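Trans-2-enoyl-CoA reductase [NADH] (PDB 4GGO) catalyses the NADH-dependent reduction of the carbon-carbon double bond of trans-2-enoyl-CoA thioesters such as crotonyl-CoA, a step of bacterial fatty acid synthesis. Local coordinates at residues 50-55 / 75-80; 141-146 / 226-231; 66-71 / 310-315; 125-130 / 211-216. One frame throughout, in Å; residues are numbered along the deposited sequence.

Contact 1: 50-55 / 75-80; sequences PKNVLV and GAATIG
The carbonyl of Ala77 is met by the N-H of Val53, with N and O 2.8 Å apart and the bond nearly straight at 171°; the CA-H of Asn52 touches the same oxygen. This pair belongs to the first beta-alpha-beta crossover of a Rossmann fold: the parallel strands 52-56 and 77-82 are joined by helix 61-74, and the turn after the first strand carries NAD-binding residues such as Cys58. Lys51 O accepts from Ala77 N, Val53 O from Ile79 N at 2.9 Å, and Ile79 O from Val55 N. The bonds thus alternate as parallel strands require.

Side chains sort by face. Val53, Val55 and Thr78 turn to the side where helix 61-74 lies, and small residues on that helix, Ala70 and Ala71, allow the beta-branched strand residues to pack closely. Thr78 turns its CG2 toward Val53 CB, while its buried hydroxyl is bonded to Arg67 of the helix. Gly80, without a side chain, suits a place close to Cys58. Just before the strand, the small Ala76 sets its methyl 3.9 Å from Val53 CG2. On the other face lie Asn52, Ala77, Leu54 and Ile79. Leu54 holds CG anti to its backbone N (chi1 178°), and its branch CD1 leans across the strand gap to lie 3.8 Å from Ile79 CG2 and 3.4 Å from Ile79 O.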
loop_
_atom_site.group_PDB
_atom_site.type_symbol
_atom_site.label_atom_id
_atom_site.label_comp_id
_atom_site.label_asym_id
_atom_site.label_seq_id
_atom_site.Cartn_x
_atom_site.Cartn_y
_atom_site.Cartn_z
ATOM N N PRO A 50 3.842 4.514 -18.838
ATOM C CA PRO A 50 3.471 5.750 -18.145
ATOM C C PRO A 50 4.482 6.851 -18.437
ATOM O O PRO A 50 5.645 6.551 -18.704
ATOM C CB PRO A 50 3.525 5.349 -16.668
ATOM C CG PRO A 50 4.485 4.215 -16.620
ATOM C CD PRO A 50 4.285 3.465 -17.903
ATOM N N LYS A 51 4.042 8.105 -18.394
ATOM C CA LYS A 51 4.918 9.238 -18.674
ATOM C C LYS A 51 4.921 10.224 -17.509
ATOM O O LYS A 51 5.976 10.611 -17.007
ATOM C CB LYS A 51 4.482 9.948 -19.958
ATOM C CG LYS A 51 5.426 11.054 -20.415
ATOM C CD LYS A 51 4.970 11.685 -21.727
ATOM C CE LYS A 51 3.766 12.603 -21.534
ATOM N NZ LYS A 51 3.275 13.126 -22.845
ATOM N N ASN A 52 3.727 10.628 -17.090
ATOM C CA ASN A 52 3.566 11.519 -15.950
ATOM C C ASN A 52 2.662 10.878 -14.907
ATOM O O ASN A 52 1.472 10.676 -15.146
ATOM C CB ASN A 52 2.989 12.861 -16.399
ATOM C CG ASN A 52 3.954 13.650 -17.260
ATOM O OD1 ASN A 52 5.120 13.821 -16.910
ATOM N ND2 ASN A 52 3.471 14.130 -18.400
ATOM N N VAL A 53 3.229 10.557 -13.749
ATOM C CA VAL A 53 2.495 9.808 -12.737
ATOM C C VAL A 53 2.320 10.569 -11.426
ATOM O O VAL A 53 3.270 11.132 -10.886
ATOM C CB VAL A 53 3.180 8.459 -12.441
ATOM C CG1 VAL A 53 2.324 7.624 -11.500
ATOM C CG2 VAL A 53 3.447 7.702 -13.736
ATOM N N LEU A 54 1.091 10.575 -10.922
ATOM C CA LEU A 54 0.805 11.095 -9.594
ATOM C C LEU A 54 0.543 9.926 -8.650
ATOM O O LEU A 54 -0.307 9.080 -8.926
ATOM C CB LEU A 54 -0.414 12.017 -9.633
ATOM C CG LEU A 54 -0.865 12.617 -8.299
ATOM C CD1 LEU A 54 0.224 13.501 -7.705
ATOM C CD2 LEU A 54 -2.161 13.397 -8.473
ATOM N N VAL A 55 1.283 9.872 -7.547
ATOM C CA VAL A 55 1.089 8.817 -6.558
ATOM C C VAL A 55 0.694 9.398 -5.207
ATOM O O VAL A 55 1.461 10.133 -4.583
ATOM C CB VAL A 55 2.347 7.942 -6.383
ATOM C CG1 VAL A 55 2.097 6.865 -5.335
ATOM C CG2 VAL A 55 2.744 7.313 -7.708
ATOM N N GLY A 75 10.762 5.012 -16.506
ATOM C CA GLY A 75 11.410 6.297 -16.707
ATOM C C GLY A 75 10.458 7.470 -16.576
ATOM O O GLY A 75 10.744 8.569 -17.050
ATOM N N ALA A 76 9.324 7.239 -15.922
ATOM C CA ALA A 76 8.283 8.255 -15.819
ATOM C C ALA A 76 8.632 9.370 -14.843
ATOM O O ALA A 76 9.381 9.167 -13.886
ATOM C CB ALA A 76 6.956 7.617 -15.432
ATOM N N ALA A 77 8.084 10.552 -15.099
ATOM C CA ALA A 77 8.160 11.652 -14.151
ATOM C C ALA A 77 7.081 11.434 -13.101
ATOM O O ALA A 77 5.938 11.119 -13.435
ATOM C CB ALA A 77 7.954 12.976 -14.863
ATOM N N THR A 78 7.439 11.582 -11.830
ATOM C CA THR A 78 6.485 11.321 -10.759
ATOM C C THR A 78 6.359 12.472 -9.768
ATOM O O THR A 78 7.350 13.080 -9.366
ATOM C CB THR A 78 6.837 10.042 -9.963
ATOM O OG1 THR A 78 8.026 10.260 -9.191
ATOM C CG2 THR A 78 7.041 8.856 -10.895
ATOM N N ILE A 79 5.121 12.761 -9.389
ATOM C CA ILE A 79 4.850 13.610 -8.243
ATOM C C ILE A 79 4.251 12.731 -7.154
ATOM O O ILE A 79 3.243 12.058 -7.375
ATOM C CB ILE A 79 3.869 14.742 -8.583
ATOM C CG1 ILE A 79 4.495 15.704 -9.595
ATOM C CG2 ILE A 79 3.467 15.492 -7.321
ATOM C CD1 ILE A 79 3.554 16.783 -10.070
ATOM N N GLY A 80 4.886 12.721 -5.989
ATOM C CA GLY A 80 4.413 11.916 -4.880
ATOM C C GLY A 80 3.885 12.768 -3.745
ATOM O O GLY A 80 4.432 13.828 -3.445
#

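Contact 2: 141-146 / 226-231; sequences FDLIVY and GCITLA
Phe141 O lies 3.2 Å from Cys227 SG, where the central parallel strands 141-146 and 227-233 of the Rossmann sheet come together. Asp142 follows at a corner of the chain; its carbonyl takes the N-H of Ile228 from well above the carbonyl plane, while its carboxylate turns away to the backbone N-H groups of Lys51 and Asn52. Leu143, buried and branched, reaches across with CD1 to 3.7 Å from Ile228 CG2, toward the side that helix 311-323 covers. Ile144 faces helix 208-219. Its N-H gives a short 2.7 Å bond to Ile228 O, and its carbonyl accepts twice: from Leu230 N at 3.0 Å, nearly in line with C=O, and from Thr229 OG1 at 3.1 Å, tilted out of the carbonyl plane. With OG1 anti to the backbone N (chi1 -176°), Thr229 brings its hydroxyl beside that carbonyl. Tyr146 N closes the run on Leu230 O, and Tyr146 CB rests 4.3 Å from the small Ala231 CB; the tyrosine hydroxyl goes to Asp209. Tyr146 lies beside NAD-binding Leu148, so this strand leads into the cofactor site. Threonine suits its buried place beside Ile144 and Ile214 because its hydroxyl both donates to a carbonyl and accepts from Trp210 NE1.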
loop_
_atom_site.group_PDB
_atom_site.type_symbol
_atom_site.label_atom_id
_atom_site.label_comp_id
_atom_site.label_asym_id
_atom_site.label_seq_id
_atom_site.Cartn_x
_atom_site.Cartn_y
_atom_site.Cartn_z
ATOM N N PHE A 141 -1.236 14.363 -16.233
ATOM C CA PHE A 141 -1.072 13.009 -15.708
ATOM C C PHE A 141 -1.748 11.953 -16.581
ATOM O O PHE A 141 -2.874 12.144 -17.042
ATOM C CB PHE A 141 -1.604 12.919 -14.276
ATOM C CG PHE A 141 -0.869 13.792 -13.297
ATOM C CD1 PHE A 141 0.436 13.503 -12.935
ATOM C CD2 PHE A 141 -1.489 14.892 -12.728
ATOM C CE1 PHE A 141 1.115 14.300 -12.033
ATOM C CE2 PHE A 141 -0.817 15.692 -11.822
ATOM C CZ PHE A 141 0.486 15.397 -11.474
ATOM N N ASP A 142 -1.055 10.840 -16.801
ATOM C CA ASP A 142 -1.624 9.719 -17.546
ATOM C C ASP A 142 -1.796 8.488 -16.657
ATOM O O ASP A 142 -2.358 7.479 -17.080
ATOM C CB ASP A 142 -0.781 9.388 -18.782
ATOM C CG ASP A 142 0.676 9.138 -18.447
ATOM O OD1 ASP A 142 1.027 7.978 -18.147
ATOM O OD2 ASP A 142 1.470 10.100 -18.490
ATOM N N LEU A 143 -1.309 8.583 -15.424
ATOM C CA LEU A 143 -1.508 7.536 -14.430
ATOM C C LEU A 143 -1.585 8.130 -13.028
ATOM O O LEU A 143 -0.667 8.821 -12.587
ATOM C CB LEU A 143 -0.393 6.490 -14.494
ATOM C CG LEU A 143 -0.428 5.435 -13.385
ATOM C CD1 LEU A 143 -1.697 4.595 -13.465
ATOM C CD2 LEU A 143 0.806 4.552 -13.436
ATOM N N ILE A 144 -2.684 7.864 -12.333
ATOM C CA ILE A 144 -2.869 8.374 -10.980
ATOM C C ILE A 144 -3.108 7.240 -9.994
ATOM O O ILE A 144 -4.149 6.586 -10.023
ATOM C CB ILE A 144 -4.041 9.367 -10.903
ATOM C CG1 ILE A 144 -3.822 10.522 -11.880
ATOM C CG2 ILE A 144 -4.202 9.892 -9.482
ATOM C CD1 ILE A 144 -4.924 11.546 -11.858
ATOM N N VAL A 145 -2.138 7.012 -9.118
ATOM C CA VAL A 145 -2.227 5.924 -8.155
ATOM C C VAL A 145 -2.703 6.427 -6.799
ATOM O O VAL A 145 -2.019 7.211 -6.141
ATOM C CB VAL A 145 -0.873 5.211 -7.993
ATOM C CG1 VAL A 145 -0.987 4.075 -6.988
ATOM C CG2 VAL A 145 -0.385 4.693 -9.342
ATOM N N TYR A 146 -3.882 5.974 -6.385
ATOM C CA TYR A 146 -4.427 6.350 -5.086
ATOM C C TYR A 146 -4.168 5.251 -4.063
ATOM O O TYR A 146 -4.860 4.233 -4.046
ATOM C CB TYR A 146 -5.927 6.635 -5.186
ATOM C CG TYR A 146 -6.507 7.275 -3.944
ATOM C CD1 TYR A 146 -6.981 6.500 -2.893
ATOM C CD2 TYR A 146 -6.574 8.657 -3.821
ATOM C CE1 TYR A 146 -7.508 7.083 -1.755
ATOM C CE2 TYR A 146 -7.099 9.249 -2.688
ATOM C CZ TYR A 146 -7.564 8.458 -1.659
ATOM O OH TYR A 146 -8.087 9.043 -0.530
ATOM N N GLY A 226 -7.544 9.357 -21.679
ATOM C CA GLY A 226 -7.346 7.948 -21.395
ATOM C C GLY A 226 -6.525 7.701 -20.143
ATOM O O GLY A 226 -5.955 6.624 -19.968
ATOM N N CYS A 227 -6.469 8.703 -19.270
ATOM C CA CYS A 227 -5.703 8.606 -18.029
ATOM C C CYS A 227 -6.184 7.453 -17.155
ATOM O O CYS A 227 -7.384 7.277 -16.941
ATOM C CB CYS A 227 -5.782 9.919 -17.246
ATOM S SG CYS A 227 -4.825 9.936 -15.710
ATOM N N ILE A 228 -5.238 6.665 -16.658
ATOM C CA ILE A 228 -5.554 5.562 -15.760
ATOM C C ILE A 228 -5.487 6.026 -14.311
ATOM O O ILE A 228 -4.515 6.660 -13.902
ATOM C CB ILE A 228 -4.567 4.394 -15.939
ATOM C CG1 ILE A 228 -4.640 3.839 -17.363
ATOM C CG2 ILE A 228 -4.843 3.300 -14.918
ATOM C CD1 ILE A 228 -3.650 2.727 -17.631
ATOM N N THR A 229 -6.520 5.723 -13.535
ATOM C CA THR A 229 -6.463 5.968 -12.098
ATOM C C THR A 229 -6.904 4.735 -11.310
ATOM O O THR A 229 -7.914 4.106 -11.628
ATOM C CB THR A 229 -7.254 7.235 -11.675
ATOM O OG1 THR A 229 -7.070 7.471 -10.273
ATOM C CG2 THR A 229 -8.737 7.091 -11.976
ATOM N N LEU A 230 -6.125 4.385 -10.292
ATOM C CA LEU A 230 -6.375 3.177 -9.517
ATOM C C LEU A 230 -6.448 3.473 -8.028
ATOM O O LEU A 230 -5.742 4.343 -7.523
ATOM C CB LEU A 230 -5.269 2.147 -9.760
ATOM C CG LEU A 230 -4.867 1.816 -11.196
ATOM C CD1 LEU A 230 -3.754 0.779 -11.201
ATOM C CD2 LEU A 230 -6.059 1.321 -11.987
ATOM N N ALA A 231 -7.308 2.740 -7.331
ATOM C CA ALA A 231 -7.335 2.765 -5.877
ATOM C C ALA A 231 -7.132 1.341 -5.373
ATOM O O ALA A 231 -7.847 0.424 -5.777
ATOM C CB ALA A 231 -8.649 3.334 -5.369
HETATM O O HOH W 1 -3.344 6.523 -20.127
#

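Contact 3: 66-71 / 310-315; sequences SRITAA and GCIEQI
Van der Waals contacts carry this helix pair, and Ile315 and Ile312 supply most of them. Ile315 points toward helix 61-74. Because its CG2 stands anti to the backbone N, with CG1 beside it (chi1 -56°), the methyl CG2 is pressed against the start of segment 66-71, 3.6 Å from Ser66 CA and 3.7 Å from Ser66 OG. One turn earlier, Ile312 reaches over with its tip: CD1 comes to 4.1 Å from Ile68 CG2, the two side chains crossing at about a right angle, and to 3.7 Å from Thr69 OG1. Ile315 CG2 lies 3.8 Å from that same hydroxyl oxygen. The short axes cross at -55° and approach to 9.4 Å, a spacing consistent with the short side chains of Ser66 and Thr69.

Hydrogen bonds, by contrast, do not cross the interface. Both hydroxyls are buried and bond to carbonyls of their own helix, Thr69 OG1 with Ala65 O and Ser66 OG with Tyr62 O; Ser66 OG also bonds to Tyr232 OH of the sheet. At the N-terminal end of segment 310-315, Gly310 is the N-cap of helix 311-323.

The helix after the first strand of the NAD-binding unit is thus joined to one of the catalytic region, beside the NAD-binding Tyr62. Serine and threonine suit the interface because their hydroxyl oxygens, already hydrogen-bonded, can tolerate isoleucine methyls against them.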
loop_
_atom_site.group_PDB
_atom_site.type_symbol
_atom_site.label_atom_id
_atom_site.label_comp_id
_atom_site.label_asym_id
_atom_site.label_seq_id
_atom_site.Cartn_x
_atom_site.Cartn_y
_atom_site.Cartn_z
ATOM N N SER A 66 4.665 1.651 -6.351
ATOM C CA SER A 66 4.044 2.199 -7.551
ATOM C C SER A 66 4.876 3.331 -8.141
ATOM O O SER A 66 5.000 3.454 -9.360
ATOM C CB SER A 66 2.629 2.692 -7.245
ATOM O OG SER A 66 1.832 1.649 -6.709
ATOM N N ARG A 67 5.443 4.160 -7.270
ATOM C CA ARG A 67 6.272 5.269 -7.718
ATOM C C ARG A 67 7.596 4.745 -8.261
ATOM O O ARG A 67 8.071 5.190 -9.305
ATOM C CB ARG A 67 6.515 6.262 -6.579
ATOM C CG ARG A 67 6.888 7.657 -7.057
ATOM C CD ARG A 67 7.230 8.585 -5.900
ATOM N NE ARG A 67 7.566 9.924 -6.375
ATOM C CZ ARG A 67 7.989 10.915 -5.594
ATOM N NH1 ARG A 67 8.137 10.721 -4.291
ATOM N NH2 ARG A 67 8.268 12.098 -6.121
ATOM N N ILE A 68 8.179 3.784 -7.550
ATOM C CA ILE A 68 9.438 3.169 -7.960
ATOM C C ILE A 68 9.311 2.444 -9.302
ATOM O O ILE A 68 10.183 2.563 -10.164
ATOM C CB ILE A 68 9.960 2.196 -6.880
ATOM C CG1 ILE A 68 10.403 2.973 -5.638
ATOM C CG2 ILE A 68 11.111 1.355 -7.414
ATOM C CD1 ILE A 68 10.906 2.095 -4.516
ATOM N N THR A 69 8.222 1.699 -9.477
ATOM C CA THR A 69 7.989 0.982 -10.726
ATOM C C THR A 69 7.826 1.950 -11.899
ATOM O O THR A 69 8.384 1.738 -12.975
ATOM C CB THR A 69 6.748 0.066 -10.641
ATOM O OG1 THR A 69 6.919 -0.879 -9.577
ATOM C CG2 THR A 69 6.549 -0.690 -11.951
ATOM N N ALA A 70 7.063 3.016 -11.681
ATOM C CA ALA A 70 6.839 4.017 -12.719
ATOM C C ALA A 70 8.131 4.739 -13.080
ATOM O O ALA A 70 8.444 4.918 -14.256
ATOM C CB ALA A 70 5.778 5.016 -12.279
ATOM N N ALA A 71 8.882 5.142 -12.062
ATOM C CA ALA A 71 10.092 5.932 -12.271
ATOM C C ALA A 71 11.270 5.102 -12.775
ATOM O O ALA A 71 11.875 5.431 -13.791
ATOM C CB ALA A 71 10.471 6.674 -10.993
ATOM N N GLY A 310 5.963 -9.645 -2.590
ATOM C CA GLY A 310 5.933 -8.498 -1.702
ATOM C C GLY A 310 5.350 -7.331 -2.476
ATOM O O GLY A 310 4.760 -7.526 -3.539
ATOM N N CYS A 311 5.515 -6.121 -1.955
ATOM C CA CYS A 311 4.962 -4.935 -2.602
ATOM C C CYS A 311 5.524 -4.704 -4.001
ATOM O O CYS A 311 4.770 -4.508 -4.952
ATOM C CB CYS A 311 5.194 -3.696 -1.738
ATOM S SG CYS A 311 4.343 -3.763 -0.154
ATOM N N ILE A 312 6.848 -4.735 -4.124
ATOM C CA ILE A 312 7.488 -4.411 -5.396
ATOM C C ILE A 312 7.238 -5.490 -6.454
ATOM O O ILE A 312 7.162 -5.190 -7.645
ATOM C CB ILE A 312 9.006 -4.119 -5.228
ATOM C CG1 ILE A 312 9.556 -3.389 -6.458
ATOM C CG2 ILE A 312 9.787 -5.395 -4.934
ATOM C CD1 ILE A 312 8.946 -2.020 -6.679
ATOM N N GLU A 313 7.090 -6.740 -6.020
ATOM C CA GLU A 313 6.765 -7.821 -6.947
ATOM C C GLU A 313 5.333 -7.660 -7.447
ATOM O O GLU A 313 5.059 -7.801 -8.638
ATOM C CB GLU A 313 6.943 -9.192 -6.287
ATOM C CG GLU A 313 8.390 -9.592 -6.031
ATOM C CD GLU A 313 8.963 -8.973 -4.767
ATOM O OE1 GLU A 313 8.185 -8.412 -3.967
ATOM O OE2 GLU A 313 10.194 -9.052 -4.575
ATOM N N GLN A 314 4.430 -7.354 -6.519
ATOM C CA GLN A 314 3.025 -7.119 -6.830
ATOM C C GLN A 314 2.831 -6.007 -7.855
ATOM O O GLN A 314 2.137 -6.186 -8.854
ATOM C CB GLN A 314 2.265 -6.751 -5.554
ATOM C CG GLN A 314 1.712 -7.927 -4.788
ATOM C CD GLN A 314 0.282 -8.242 -5.171
ATOM O OE1 GLN A 314 -0.637 -7.492 -4.839
ATOM N NE2 GLN A 314 0.085 -9.353 -5.871
ATOM N N ILE A 315 3.445 -4.858 -7.597
ATOM C CA ILE A 315 3.212 -3.671 -8.411
ATOM C C ILE A 315 3.889 -3.737 -9.781
ATOM O O ILE A 315 3.318 -3.300 -10.780
ATOM C CB ILE A 315 3.616 -2.388 -7.664
ATOM C CG1 ILE A 315 2.864 -2.304 -6.333
ATOM C CG2 ILE A 315 3.331 -1.165 -8.513
ATOM C CD1 ILE A 315 1.367 -2.489 -6.464
#

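Contact 4: 125-130 / 211-216; sequences EIKAQV and ERWIKQ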
loop_
_atom_site.group_PDB
_atom_site.type_symbol
_atom_site.label_atom_id
_atom_site.label_comp_id
_atom_site.label_asym_id
_atom_site.label_seq_id
_atom_site.Cartn_x
_atom_site.Cartn_y
_atom_site.Cartn_z
ATOM N N GLU A 125 -5.364 22.221 0.246
ATOM C CA GLU A 125 -4.093 22.932 0.146
ATOM C C GLU A 125 -3.065 22.081 -0.586
ATOM O O GLU A 125 -2.369 22.562 -1.481
ATOM C CB GLU A 125 -3.560 23.300 1.533
ATOM C CG GLU A 125 -4.588 23.914 2.466
ATOM C CD GLU A 125 -5.271 22.880 3.339
ATOM O OE1 GLU A 125 -6.426 22.511 3.035
ATOM O OE2 GLU A 125 -4.654 22.439 4.333
ATOM N N ILE A 126 -2.972 20.813 -0.196
ATOM C CA ILE A 126 -2.039 19.883 -0.822
ATOM C C ILE A 126 -2.410 19.632 -2.281
ATOM O O ILE A 126 -1.536 19.558 -3.147
ATOM C CB ILE A 126 -1.959 18.556 -0.037
ATOM C CG1 ILE A 126 -1.228 18.781 1.288
ATOM C CG2 ILE A 126 -1.253 17.483 -0.849
ATOM C CD1 ILE A 126 0.118 19.455 1.132
ATOM N N LYS A 127 -3.706 19.520 -2.551
ATOM C CA LYS A 127 -4.186 19.394 -3.922
ATOM C C LYS A 127 -3.793 20.619 -4.744
ATOM O O LYS A 127 -3.438 20.501 -5.919
ATOM C CB LYS A 127 -5.704 19.200 -3.952
ATOM C CG LYS A 127 -6.172 17.835 -3.462
ATOM C CD LYS A 127 -7.687 17.716 -3.532
ATOM C CE LYS A 127 -8.161 16.334 -3.102
ATOM N NZ LYS A 127 -7.790 16.019 -1.693
ATOM N N ALA A 128 -3.852 21.790 -4.118
ATOM C CA ALA A 128 -3.483 23.035 -4.782
ATOM C C ALA A 128 -1.998 23.056 -5.132
ATOM O O ALA A 128 -1.611 23.534 -6.198
ATOM C CB ALA A 128 -3.844 24.232 -3.909
ATOM N N GLN A 129 -1.172 22.534 -4.231
ATOM C CA GLN A 129 0.268 22.476 -4.459
ATOM C C GLN A 129 0.600 21.534 -5.613
ATOM O O GLN A 129 1.540 21.775 -6.372
ATOM C CB GLN A 129 1.001 22.042 -3.188
ATOM C CG GLN A 129 0.807 22.983 -2.008
ATOM C CD GLN A 129 1.619 22.578 -0.793
ATOM O OE1 GLN A 129 2.685 21.975 -0.917
ATOM N NE2 GLN A 129 1.115 22.905 0.391
ATOM N N VAL A 130 -0.177 20.462 -5.741
ATOM C CA VAL A 130 0.002 19.516 -6.836
ATOM C C VAL A 130 -0.354 20.172 -8.165
ATOM O O VAL A 130 0.434 20.146 -9.112
ATOM C CB VAL A 130 -0.858 18.249 -6.642
ATOM C CG1 VAL A 130 -0.830 17.389 -7.895
ATOM C CG2 VAL A 130 -0.377 17.460 -5.433
ATOM N N GLU A 211 -12.156 10.644 -5.614
ATOM C CA GLU A 211 -12.992 11.333 -6.586
ATOM C C GLU A 211 -12.741 12.838 -6.543
ATOM O O GLU A 211 -12.791 13.514 -7.569
ATOM C CB GLU A 211 -14.469 11.028 -6.326
ATOM C CG GLU A 211 -15.405 11.478 -7.436
ATOM C CD GLU A 211 -16.835 11.029 -7.208
ATOM O OE1 GLU A 211 -17.227 10.862 -6.034
ATOM O OE2 GLU A 211 -17.566 10.835 -8.202
ATOM N N ARG A 212 -12.463 13.354 -5.350
ATOM C CA ARG A 212 -12.173 14.772 -5.184
ATOM C C ARG A 212 -10.867 15.133 -5.885
ATOM O O ARG A 212 -10.769 16.178 -6.528
ATOM C CB ARG A 212 -12.104 15.140 -3.701
ATOM C CG ARG A 212 -12.173 16.637 -3.429
ATOM C CD ARG A 212 -12.055 16.935 -1.942
ATOM N NE ARG A 212 -12.201 18.358 -1.647
ATOM C CZ ARG A 212 -13.320 18.920 -1.200
ATOM N NH1 ARG A 212 -14.399 18.177 -0.988
ATOM N NH2 ARG A 212 -13.360 20.223 -0.958
ATOM N N TRP A 213 -9.870 14.260 -5.760
ATOM C CA TRP A 213 -8.597 14.445 -6.449
ATOM C C TRP A 213 -8.797 14.487 -7.960
ATOM O O TRP A 213 -8.272 15.368 -8.639
ATOM C CB TRP A 213 -7.616 13.326 -6.092
ATOM C CG TRP A 213 -6.773 13.604 -4.885
ATOM C CD1 TRP A 213 -6.994 13.169 -3.611
ATOM C CD2 TRP A 213 -5.568 14.377 -4.841
ATOM N NE1 TRP A 213 -6.003 13.626 -2.775
ATOM C CE2 TRP A 213 -5.114 14.369 -3.506
ATOM C CE3 TRP A 213 -4.829 15.077 -5.799
ATOM C CZ2 TRP A 213 -3.956 15.034 -3.107
ATOM C CZ3 TRP A 213 -3.678 15.734 -5.402
ATOM C CH2 TRP A 213 -3.254 15.708 -4.068
ATOM N N ILE A 214 -9.566 13.533 -8.476
ATOM C CA ILE A 214 -9.798 13.425 -9.912
ATOM C C ILE A 214 -10.584 14.613 -10.466
ATOM O O ILE A 214 -10.197 15.202 -11.475
ATOM C CB ILE A 214 -10.531 12.116 -10.270
ATOM C CG1 ILE A 214 -9.714 10.905 -9.811
ATOM C CG2 ILE A 214 -10.798 12.044 -11.765
ATOM C CD1 ILE A 214 -8.317 10.855 -10.391
ATOM N N LYS A 215 -11.683 14.961 -9.802
ATOM C CA LYS A 215 -12.539 16.056 -10.256
ATOM C C LYS A 215 -11.814 17.401 -10.281
ATOM O O LYS A 215 -12.033 18.211 -11.181
ATOM C CB LYS A 215 -13.806 16.147 -9.398
ATOM C CG LYS A 215 -14.767 14.981 -9.587
ATOM C CD LYS A 215 -15.961 15.084 -8.650
ATOM C CE LYS A 215 -16.863 16.249 -9.020
ATOM N NZ LYS A 215 -17.495 16.058 -10.356
ATOM N N GLN A 216 -10.949 17.633 -9.297
ATOM C CA GLN A 216 -10.168 18.866 -9.251
ATOM C C GLN A 216 -9.124 18.907 -10.364
ATOM O O GLN A 216 -8.937 19.937 -11.012
ATOM C CB GLN A 216 -9.493 19.045 -7.889
ATOM C CG GLN A 216 -10.440 19.445 -6.767
ATOM C CD GLN A 216 -9.704 19.922 -5.530
ATOM O OE1 GLN A 216 -8.511 20.225 -5.582
ATOM N NE2 GLN A 216 -10.410 19.990 -4.407
#
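Lys127 runs extended through chi2 and chi3 and then bends at chi4 (61°), which carries its ammonium back over the indole of Trp213, itself turned toward the lysine by chi1 of -89°. The result is a cation-pi interaction between two helices packed on one face of the Rossmann sheet, 124-136 and 208-219, whose short axes cross at -39°. Lys127 NZ lies 3.6 Å from the centroid of the five-membered ring, and the CE methylene sits more squarely above it at 3.4 Å. Lower down the chain, CG rests on the same face, over the six-membered ring and 3.4 Å above the plane. Lysine suits the place because its methylenes cover the aromatic surface while its charge finds oxygens at the end: NZ forms a salt bridge with Asp209 and a hydrogen bond with Ala121 O, the carbonyl of an NAD-binding residue, to which Trp213 NE1 bonds weakly.

Aliphatic groups meet the benzene edge of the ring. Val130 CG2 touches Trp213 CH2 at 3.6 Å, approaching near the ring plane, and Ile126 CG2 meets the same carbon at 4.2 Å; both residues also pack on sheet strands. Arg212 lies alongside with its aliphatic part, CG 4.0 Å from Lys127 CE, and sends its guanidinium to Asp157 and Asp124. Gln216 crosses the lysine chain at about a right angle, its NE2 bonded to Asp124 and its OE1 3.3 Å from Lys127 CD.

Overall arrangement
All four contacts build around one parallel Rossmann sheet. Contacts 1 and 2 lie within it and are neighbours, since strands 52-56 and 141-146 pair directly; the Asp142 carboxylate and Leu54 link them. Both rest mainly on backbone hydrogen bonds, contact 2 adding one from the Thr229 hydroxyl. Contacts 3 and 4 join helices instead, and neither has a hydrogen bond across it; their centres are about 23 Å apart. The touching residues of contact 3 are all buried, isoleucines against serine and threonine, and its helix 61-74 is the crossover between the strands of contact 1. Contact 4, farthest from the chain centre, mixes a buried tryptophan with charged and partly exposed residues, and touches both strand contacts through Trp213 and Val130.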